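Local coordinates for protection of telomeres protein 1 (Schizosaccharomyces pombe, PDB 7CUI) that binds single-stranded telomeric DNA, protects the 3' overhang of chromosome ends and regulates telomerase and telomere length, at residues Y78-A83 against S101-L106; P95-D100 against Q188-G193; S64-A69 against Q122-L127. One frame throughout, in Å; residues are numbered along the deposited sequence.

Interaction 1. Residues Y78-A83 against S101-L106; sequences YVWMFA and SDAAEL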
loop_
_atom_site.group_PDB
_atom_site.type_symbol
_atom_site.label_atom_id
_atom_site.label_comp_id
_atom_site.label_asym_id
_atom_site.label_seq_id
_atom_site.Cartn_x
_atom_site.Cartn_y
_atom_site.Cartn_z
ATOM N N TYR A 78 -3.096 14.389 11.573
ATOM C CA TYR A 78 -2.338 13.298 10.981
ATOM C C TYR A 78 -3.104 12.686 9.806
ATOM O O TYR A 78 -4.322 12.824 9.702
ATOM C CB TYR A 78 -2.021 12.242 12.045
ATOM C CG TYR A 78 -1.024 12.655 13.099
ATOM C CD1 TYR A 78 -1.381 13.499 14.139
ATOM C CD2 TYR A 78 0.281 12.181 13.070
ATOM C CE1 TYR A 78 -0.468 13.878 15.111
ATOM C CE2 TYR A 78 1.206 12.550 14.034
ATOM C CZ TYR A 78 0.830 13.400 15.060
ATOM O OH TYR A 78 1.740 13.753 16.014
ATOM N N VAL A 79 -2.370 12.004 8.918
ATOM C CA VAL A 79 -2.972 11.266 7.817
ATOM C C VAL A 79 -2.279 9.915 7.687
ATOM O O VAL A 79 -1.104 9.784 8.036
ATOM C CB VAL A 79 -2.934 12.023 6.473
ATOM C CG1 VAL A 79 -3.880 13.215 6.454
ATOM C CG2 VAL A 79 -1.521 12.410 6.053
ATOM N N TRP A 80 -3.032 8.934 7.172
ATOM C CA TRP A 80 -2.489 7.628 6.844
ATOM C C TRP A 80 -1.503 7.773 5.693
ATOM O O TRP A 80 -1.802 8.419 4.691
ATOM C CB TRP A 80 -3.597 6.646 6.445
ATOM C CG TRP A 80 -4.576 6.294 7.522
ATOM C CD1 TRP A 80 -5.932 6.452 7.474
ATOM C CD2 TRP A 80 -4.286 5.703 8.802
ATOM N NE1 TRP A 80 -6.504 6.013 8.638
ATOM C CE2 TRP A 80 -5.520 5.550 9.472
ATOM C CE3 TRP A 80 -3.112 5.297 9.450
ATOM C CZ2 TRP A 80 -5.610 4.995 10.749
ATOM C CZ3 TRP A 80 -3.200 4.760 10.716
ATOM C CH2 TRP A 80 -4.433 4.613 11.354
HETATM N N MSE A 81 -0.334 7.151 5.849
HETATM C CA MSE A 81 0.596 7.010 4.746
HETATM C C MSE A 81 1.533 5.833 5.006
HETATM O O MSE A 81 2.350 5.861 5.924
HETATM C CB MSE A 81 1.359 8.314 4.501
HETATM C CG MSE A 81 2.242 8.246 3.285
HETATM SE SE MSE A 81 3.499 9.738 3.265
HETATM C CE MSE A 81 4.917 9.452 4.599
ATOM N N PHE A 82 1.383 4.795 4.180
ATOM C CA PHE A 82 2.237 3.620 4.220
ATOM C C PHE A 82 2.216 2.951 2.849
ATOM O O PHE A 82 1.379 3.275 2.008
ATOM C CB PHE A 82 1.811 2.668 5.344
ATOM C CG PHE A 82 0.365 2.238 5.315
ATOM C CD1 PHE A 82 -0.603 2.963 5.995
ATOM C CD2 PHE A 82 -0.033 1.100 4.619
ATOM C CE1 PHE A 82 -1.933 2.564 5.973
ATOM C CE2 PHE A 82 -1.364 0.703 4.602
ATOM C CZ PHE A 82 -2.313 1.433 5.283
ATOM N N ALA A 83 3.153 2.023 2.636
ATOM C CA ALA A 83 3.253 1.330 1.363
ATOM C C ALA A 83 3.347 -0.175 1.593
ATOM O O ALA A 83 4.044 -0.632 2.498
ATOM C CB ALA A 83 4.441 1.844 0.589
ATOM N N SER A 101 -7.553 8.917 2.431
ATOM C CA SER A 101 -8.879 8.316 2.346
ATOM C C SER A 101 -8.844 6.895 1.773
ATOM O O SER A 101 -9.714 6.086 2.094
ATOM C CB SER A 101 -9.840 9.198 1.589
ATOM O OG SER A 101 -9.294 9.565 0.333
ATOM N N ASP A 102 -7.841 6.594 0.937
ATOM C CA ASP A 102 -7.702 5.262 0.369
ATOM C C ASP A 102 -7.229 4.283 1.444
ATOM O O ASP A 102 -7.665 3.133 1.473
ATOM C CB ASP A 102 -6.796 5.274 -0.864
ATOM C CG ASP A 102 -7.435 5.905 -2.094
ATOM O OD1 ASP A 102 -8.628 5.622 -2.357
ATOM O OD2 ASP A 102 -6.736 6.676 -2.789
ATOM N N ALA A 103 -6.341 4.759 2.326
ATOM C CA ALA A 103 -5.856 3.971 3.448
ATOM C C ALA A 103 -6.976 3.766 4.464
ATOM O O ALA A 103 -7.079 2.696 5.056
ATOM C CB ALA A 103 -4.650 4.629 4.067
ATOM N N ALA A 104 -7.817 4.793 4.645
ATOM C CA ALA A 104 -8.992 4.684 5.498
ATOM C C ALA A 104 -9.962 3.647 4.931
ATOM O O ALA A 104 -10.563 2.890 5.689
ATOM C CB ALA A 104 -9.649 6.033 5.680
ATOM N N GLU A 105 -10.098 3.627 3.598
ATOM C CA GLU A 105 -10.931 2.663 2.894
ATOM C C GLU A 105 -10.459 1.239 3.204
ATOM O O GLU A 105 -11.267 0.384 3.559
ATOM C CB GLU A 105 -10.918 2.955 1.391
ATOM C CG GLU A 105 -11.692 1.951 0.556
ATOM C CD GLU A 105 -13.155 2.282 0.333
ATOM O OE1 GLU A 105 -13.729 1.763 -0.645
ATOM O OE2 GLU A 105 -13.716 3.061 1.132
ATOM N N LEU A 106 -9.146 1.002 3.076
ATOM C CA LEU A 106 -8.559 -0.303 3.339
ATOM C C LEU A 106 -8.793 -0.689 4.799
ATOM O O LEU A 106 -9.323 -1.766 5.065
ATOM C CB LEU A 106 -7.068 -0.273 2.989
ATOM C CG LEU A 106 -6.319 -1.597 3.139
ATOM C CD1 LEU A 106 -6.556 -2.506 1.940
ATOM C CD2 LEU A 106 -4.828 -1.359 3.334
#
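Trp80 and Phe82, on strand 77-87, bear down on one side of helix 100-107, with Ala103 as their common partner. The strand and helix axes come within 7.6 Å and are turned 76° apart, so the strand lies across the helix, and Trp80 and Phe82 share Ala103 before parting, to Ala104 and Leu106 respectively. Packing is closest at Ala103, whose CB lies 3.3 Å from Trp80 CB and 3.9 Å from Phe82 CE1. With chi1 at 55°, the Phe82 CG sits between the backbone N and the carbonyl carbon; the ring is swung over to the helix although its CB points across rather than at it. Further along, Leu106 CD2 comes to the edge of that ring, 4.2 Å from CE2. Beyond Phe82, Ala103 also touches Phe98, and Leu106 rests on Thr196 and Ile198. The other flank is looser. There Trp80 CD1 lies 3.8 Å from the N of the partly exposed Ala104 and 4.1 Å from its CB. No hydrogen bond joins the two segments; the attachment is apolar. A short helix directly after the third strand, set across the curled sheet and covering its apolar interior, is the arrangement typical of an OB-fold barrel.

Interaction 2. Residues P95-D100 against Q188-G193; sequences PVIFFD and QKRWRG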
loop_
_atom_site.group_PDB
_atom_site.type_symbol
_atom_site.label_atom_id
_atom_site.label_comp_id
_atom_site.label_asym_id
_atom_site.label_seq_id
_atom_site.Cartn_x
_atom_site.Cartn_y
_atom_site.Cartn_z
ATOM N N PRO A 95 5.545 -1.469 -5.344
ATOM C CA PRO A 95 5.203 -0.706 -4.145
ATOM C C PRO A 95 3.904 0.064 -4.368
ATOM O O PRO A 95 3.819 0.919 -5.246
ATOM C CB PRO A 95 6.407 0.230 -3.973
ATOM C CG PRO A 95 6.908 0.465 -5.387
ATOM C CD PRO A 95 6.535 -0.771 -6.183
ATOM N N VAL A 96 2.895 -0.278 -3.568
ATOM C CA VAL A 96 1.564 0.297 -3.655
ATOM C C VAL A 96 1.348 1.167 -2.414
ATOM O O VAL A 96 1.401 0.683 -1.281
ATOM C CB VAL A 96 0.499 -0.813 -3.772
ATOM C CG1 VAL A 96 -0.918 -0.259 -3.757
ATOM C CG2 VAL A 96 0.724 -1.704 -4.988
ATOM N N ILE A 97 1.121 2.463 -2.643
ATOM C CA ILE A 97 0.976 3.427 -1.565
ATOM C C ILE A 97 -0.492 3.508 -1.153
ATOM O O ILE A 97 -1.371 3.679 -1.998
ATOM C CB ILE A 97 1.513 4.808 -1.993
ATOM C CG1 ILE A 97 3.019 4.781 -2.261
ATOM C CG2 ILE A 97 1.149 5.874 -0.969
ATOM C CD1 ILE A 97 3.519 5.968 -3.062
ATOM N N PHE A 98 -0.734 3.397 0.158
ATOM C CA PHE A 98 -2.024 3.720 0.743
ATOM C C PHE A 98 -1.907 5.030 1.518
ATOM O O PHE A 98 -1.166 5.125 2.495
ATOM C CB PHE A 98 -2.553 2.563 1.596
ATOM C CG PHE A 98 -3.002 1.384 0.775
ATOM C CD1 PHE A 98 -2.097 0.403 0.392
ATOM C CD2 PHE A 98 -4.320 1.272 0.342
ATOM C CE1 PHE A 98 -2.504 -0.669 -0.388
ATOM C CE2 PHE A 98 -4.726 0.195 -0.436
ATOM C CZ PHE A 98 -3.817 -0.774 -0.797
ATOM N N PHE A 99 -2.661 6.029 1.058
ATOM C CA PHE A 99 -2.607 7.385 1.571
ATOM C C PHE A 99 -4.024 7.837 1.913
ATOM O O PHE A 99 -4.974 7.514 1.194
ATOM C CB PHE A 99 -1.961 8.289 0.515
ATOM C CG PHE A 99 -1.773 9.728 0.922
ATOM C CD1 PHE A 99 -0.881 10.068 1.928
ATOM C CD2 PHE A 99 -2.479 10.748 0.297
ATOM C CE1 PHE A 99 -0.706 11.392 2.311
ATOM C CE2 PHE A 99 -2.304 12.072 0.681
ATOM C CZ PHE A 99 -1.416 12.393 1.684
ATOM N N ASP A 100 -4.150 8.542 3.045
ATOM C CA ASP A 100 -5.334 9.313 3.397
ATOM C C ASP A 100 -6.604 8.465 3.263
ATOM O O ASP A 100 -6.714 7.416 3.892
ATOM C CB ASP A 100 -5.368 10.644 2.636
ATOM C CG ASP A 100 -6.159 11.732 3.341
ATOM O OD1 ASP A 100 -6.778 11.433 4.389
ATOM O OD2 ASP A 100 -6.148 12.876 2.839
ATOM N N GLN A 188 9.867 7.507 -12.042
ATOM C CA GLN A 188 9.141 8.678 -11.574
ATOM C C GLN A 188 7.662 8.352 -11.384
ATOM O O GLN A 188 6.904 9.188 -10.898
ATOM C CB GLN A 188 9.341 9.865 -12.520
ATOM C CG GLN A 188 10.597 10.679 -12.229
ATOM C CD GLN A 188 11.841 10.092 -12.849
ATOM O OE1 GLN A 188 11.776 9.301 -13.783
ATOM N NE2 GLN A 188 12.994 10.481 -12.331
ATOM N N LYS A 189 7.259 7.135 -11.759
ATOM C CA LYS A 189 5.881 6.714 -11.565
ATOM C C LYS A 189 5.693 6.206 -10.137
ATOM O O LYS A 189 6.605 5.628 -9.549
ATOM C CB LYS A 189 5.481 5.663 -12.605
ATOM C CG LYS A 189 5.276 6.197 -14.018
ATOM C CD LYS A 189 4.814 5.136 -14.994
ATOM C CE LYS A 189 4.175 5.691 -16.251
ATOM N NZ LYS A 189 2.802 6.194 -16.009
ATOM N N ARG A 190 4.494 6.454 -9.595
ATOM C CA ARG A 190 4.053 5.928 -8.313
ATOM C C ARG A 190 2.732 5.189 -8.518
ATOM O O ARG A 190 1.987 5.493 -9.448
ATOM C CB ARG A 190 3.856 7.073 -7.311
ATOM C CG ARG A 190 5.000 7.292 -6.329
ATOM C CD ARG A 190 6.381 7.236 -6.949
ATOM N NE ARG A 190 7.448 7.701 -6.079
ATOM C CZ ARG A 190 8.712 7.846 -6.461
ATOM N NH1 ARG A 190 9.068 7.560 -7.702
ATOM N NH2 ARG A 190 9.614 8.283 -5.600
ATOM N N TRP A 191 2.452 4.222 -7.638
ATOM C CA TRP A 191 1.183 3.510 -7.641
ATOM C C TRP A 191 0.473 3.703 -6.306
ATOM O O TRP A 191 1.101 3.664 -5.250
ATOM C CB TRP A 191 1.386 2.021 -7.928
ATOM C CG TRP A 191 1.930 1.761 -9.296
ATOM C CD1 TRP A 191 1.220 1.470 -10.424
ATOM C CD2 TRP A 191 3.313 1.797 -9.682
ATOM N NE1 TRP A 191 2.069 1.315 -11.486
ATOM C CE2 TRP A 191 3.360 1.507 -11.062
ATOM C CE3 TRP A 191 4.512 2.042 -9.000
ATOM C CZ2 TRP A 191 4.562 1.453 -11.767
ATOM C CZ3 TRP A 191 5.699 1.991 -9.698
ATOM C CH2 TRP A 191 5.721 1.698 -11.064
ATOM N N ARG A 192 -0.851 3.862 -6.375
ATOM C CA ARG A 192 -1.663 4.122 -5.201
ATOM C C ARG A 192 -2.837 3.148 -5.153
ATOM O O ARG A 192 -3.623 3.077 -6.095
ATOM C CB ARG A 192 -2.147 5.573 -5.232
ATOM C CG ARG A 192 -1.319 6.514 -4.371
ATOM C CD ARG A 192 -2.190 7.065 -3.266
ATOM N NE ARG A 192 -2.493 8.471 -3.478
ATOM C CZ ARG A 192 -3.637 9.068 -3.157
ATOM N NH1 ARG A 192 -4.634 8.377 -2.630
ATOM N NH2 ARG A 192 -3.782 10.360 -3.380
ATOM N N GLY A 193 -2.950 2.411 -4.042
ATOM C CA GLY A 193 -4.080 1.521 -3.830
ATOM C C GLY A 193 -5.376 2.304 -3.644
ATOM O O GLY A 193 -5.345 3.448 -3.189
#
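The carbonyl O of Ile97 takes two contacts from the neighbouring strand: the N-H of Gly193 at 2.9 Å, a hydrogen bond bent to 144° at the hydrogen, and the CA of Arg192, a CA-H...O contact of 3.2 Å. The N-H of Ile97 answers with a straighter bond to Trp191 O, also 2.9 Å. Ile97 and Arg192 are thus paired in parallel, and their side chains share one face of the sheet. Strands 93-99 and 190-198 are the third and fifth of an OB-fold barrel, whose one parallel pairing helps close the cylinder. On the Ile97 side, CD1 reaches Arg190 CG, while the Arg192 chain, bent at chi2 and chi3, runs past Ile97 to Phe99. Phe99 CD2 stands over one face of the guanidinium, 3.9 Å from NH2, the two planes 70° apart. The NH1 of Arg192 makes a salt bridge to Asp102, and its NE bonds to the backbone of the chain of another protein. A leucine in place of Arg192 would probably leave Asp102 with Lys169 as its main counter-charge and strip the partner chain of its hydrogen-bond donor. On the barrel's inner side Gly193 CA lies over the Phe98 ring, 4.1 Å from the centroid, a CH-pi contact, and Val96 CG1 packs against the Gly193 backbone.

Interaction 3. Residues S64-A69 against Q122-L127; sequences SLTQFA and QMTLQL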
loop_
_atom_site.group_PDB
_atom_site.type_symbol
_atom_site.label_atom_id
_atom_site.label_comp_id
_atom_site.label_asym_id
_atom_site.label_seq_id
_atom_site.Cartn_x
_atom_site.Cartn_y
_atom_site.Cartn_z
ATOM N N SER A 64 7.717 0.359 11.506
ATOM C CA SER A 64 6.891 0.511 12.696
ATOM C C SER A 64 5.486 0.916 12.291
ATOM O O SER A 64 5.319 1.906 11.583
ATOM C CB SER A 64 7.419 1.544 13.637
ATOM O OG SER A 64 8.720 1.199 14.046
ATOM N N LEU A 65 4.494 0.180 12.801
ATOM C CA LEU A 65 3.098 0.550 12.640
ATOM C C LEU A 65 2.842 1.861 13.376
ATOM O O LEU A 65 1.870 2.564 13.103
ATOM C CB LEU A 65 2.214 -0.576 13.182
ATOM C CG LEU A 65 2.300 -1.895 12.420
ATOM C CD1 LEU A 65 1.053 -2.729 12.660
ATOM C CD2 LEU A 65 2.469 -1.650 10.930
ATOM N N THR A 66 3.755 2.184 14.291
ATOM C CA THR A 66 3.727 3.412 15.065
ATOM C C THR A 66 3.883 4.621 14.145
ATOM O O THR A 66 3.526 5.739 14.517
ATOM C CB THR A 66 4.746 3.282 16.196
ATOM O OG1 THR A 66 3.935 2.925 17.314
ATOM C CG2 THR A 66 5.537 4.538 16.466
ATOM N N GLN A 67 4.390 4.379 12.930
ATOM C CA GLN A 67 4.694 5.454 12.002
ATOM C C GLN A 67 3.762 5.383 10.794
ATOM O O GLN A 67 4.031 6.000 9.767
ATOM C CB GLN A 67 6.172 5.411 11.602
ATOM C CG GLN A 67 7.127 5.580 12.777
ATOM C CD GLN A 67 8.582 5.665 12.378
ATOM O OE1 GLN A 67 9.438 4.995 12.951
ATOM N NE2 GLN A 67 8.883 6.507 11.403
ATOM N N PHE A 68 2.650 4.648 10.932
ATOM C CA PHE A 68 1.724 4.453 9.826
ATOM C C PHE A 68 0.848 5.684 9.586
ATOM O O PHE A 68 0.179 5.764 8.562
ATOM C CB PHE A 68 0.895 3.183 10.025
ATOM C CG PHE A 68 1.385 1.984 9.253
ATOM C CD1 PHE A 68 2.744 1.700 9.153
ATOM C CD2 PHE A 68 0.482 1.126 8.635
ATOM C CE1 PHE A 68 3.186 0.592 8.443
ATOM C CE2 PHE A 68 0.926 0.018 7.928
ATOM C CZ PHE A 68 2.276 -0.248 7.833
ATOM N N ALA A 69 0.830 6.631 10.530
ATOM C CA ALA A 69 0.204 7.923 10.290
ATOM C C ALA A 69 1.249 9.016 10.482
ATOM O O ALA A 69 2.032 8.959 11.429
ATOM C CB ALA A 69 -0.984 8.132 11.202
ATOM N N GLN A 122 -3.297 1.192 22.223
ATOM C CA GLN A 122 -4.457 0.335 22.017
ATOM C C GLN A 122 -4.876 0.359 20.550
ATOM O O GLN A 122 -5.145 -0.687 19.963
ATOM C CB GLN A 122 -5.627 0.705 22.935
ATOM C CG GLN A 122 -5.467 0.223 24.374
ATOM C CD GLN A 122 -4.795 -1.128 24.468
ATOM O OE1 GLN A 122 -5.324 -2.142 24.012
ATOM N NE2 GLN A 122 -3.604 -1.145 25.047
HETATM N N MSE A 123 -4.900 1.563 19.972
HETATM C CA MSE A 123 -5.255 1.721 18.576
HETATM C C MSE A 123 -4.208 1.097 17.656
HETATM O O MSE A 123 -4.558 0.572 16.602
HETATM C CB MSE A 123 -5.449 3.189 18.220
HETATM C CG MSE A 123 -6.301 3.340 16.993
HETATM SE SE MSE A 123 -6.274 5.201 16.453
HETATM C CE MSE A 123 -7.656 6.108 17.518
ATOM N N THR A 124 -2.931 1.183 18.044
ATOM C CA THR A 124 -1.866 0.529 17.301
ATOM C C THR A 124 -2.126 -0.977 17.255
ATOM O O THR A 124 -2.033 -1.568 16.185
ATOM C CB THR A 124 -0.475 0.897 17.842
ATOM O OG1 THR A 124 -0.277 2.311 17.743
ATOM C CG2 THR A 124 0.646 0.163 17.133
ATOM N N LEU A 125 -2.478 -1.575 18.407
ATOM C CA LEU A 125 -2.810 -2.992 18.496
ATOM C C LEU A 125 -4.000 -3.319 17.592
ATOM O O LEU A 125 -4.019 -4.360 16.940
ATOM C CB LEU A 125 -3.088 -3.377 19.957
ATOM C CG LEU A 125 -1.997 -4.157 20.702
ATOM C CD1 LEU A 125 -0.622 -4.011 20.056
ATOM C CD2 LEU A 125 -1.937 -3.746 22.169
ATOM N N GLN A 126 -4.976 -2.408 17.528
ATOM C CA GLN A 126 -6.172 -2.604 16.725
ATOM C C GLN A 126 -5.827 -2.570 15.238
ATOM O O GLN A 126 -6.417 -3.309 14.450
ATOM C CB GLN A 126 -7.228 -1.556 17.070
ATOM C CG GLN A 126 -7.994 -1.872 18.345
ATOM C CD GLN A 126 -8.555 -0.635 19.004
ATOM O OE1 GLN A 126 -8.734 0.408 18.378
ATOM N NE2 GLN A 126 -8.838 -0.741 20.292
ATOM N N LEU A 127 -4.878 -1.700 14.872
ATOM C CA LEU A 127 -4.375 -1.579 13.513
ATOM C C LEU A 127 -3.671 -2.880 13.128
ATOM O O LEU A 127 -3.923 -3.416 12.052
ATOM C CB LEU A 127 -3.386 -0.408 13.481
ATOM C CG LEU A 127 -3.238 0.407 12.194
ATOM C CD1 LEU A 127 -1.772 0.674 11.920
ATOM C CD2 LEU A 127 -3.897 -0.234 10.986
#
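Phe68 and Leu65 pack against Leu127 where the first long strand of the OB-fold barrel, 49-73, is interrupted by a short 3-10 turn and faces helix 121-135. Phe68 can be followed outward. Its CB is 4.1 Å from Leu127 CD1, and the same methyl lies 4.0 Å from CD2 at the near side of the ring, the two side chains crossing at a slant. CD2 also packs on Phe82 CD1, part of a stack between the two rings. On one face, towards the rim, CE1 and CZ carry Leu65 CD2, a contact within segment 64-69, and the ring further rests on Leu131 and Trp135, one and two turns on along helix 121-135. Leu127 CD1 lies against both Leu65 of the turn and Phe68 just after it: it touches Phe68 and, more loosely, Leu65 CB at 4.4 Å. Leu65 reaches the helix a turn earlier as well, its CB lying 4.3 Å from Thr124 CG2. No hydrogen bond spans the segments. The hydroxyls of Thr66 and Thr124 come no nearer than 4.3 Å between their OG1 atoms. With chi1 at -60°, Thr124 instead holds OG1 beside its own backbone N, turned back along the helix, where it is hydrogen-bonded to His120 O.

How the interactions relate
All three interactions belong to one OB-fold domain in the C-terminal region of Pot1 and reach the same curled sheet. Along the chain come 64-69, 78-83, 95-100, 101-106, 122-127 and 188-193, so interaction 1 is nested within the loop closed by interaction 3, while interaction 2 crosses both. The centre of interaction 1 is about 10 Å from that of interaction 2 and 12 Å from that of interaction 3, and it touches each; interactions 2 and 3 lie about 20 Å apart, without contact. Strand 77-87 bridges them through probable hydrogen bonds, Phe98 N to Phe82 O and Met81 N to Phe68 O. Helices 100-107 and 121-135 pack on neighbouring strands, 77-87 and 49-73.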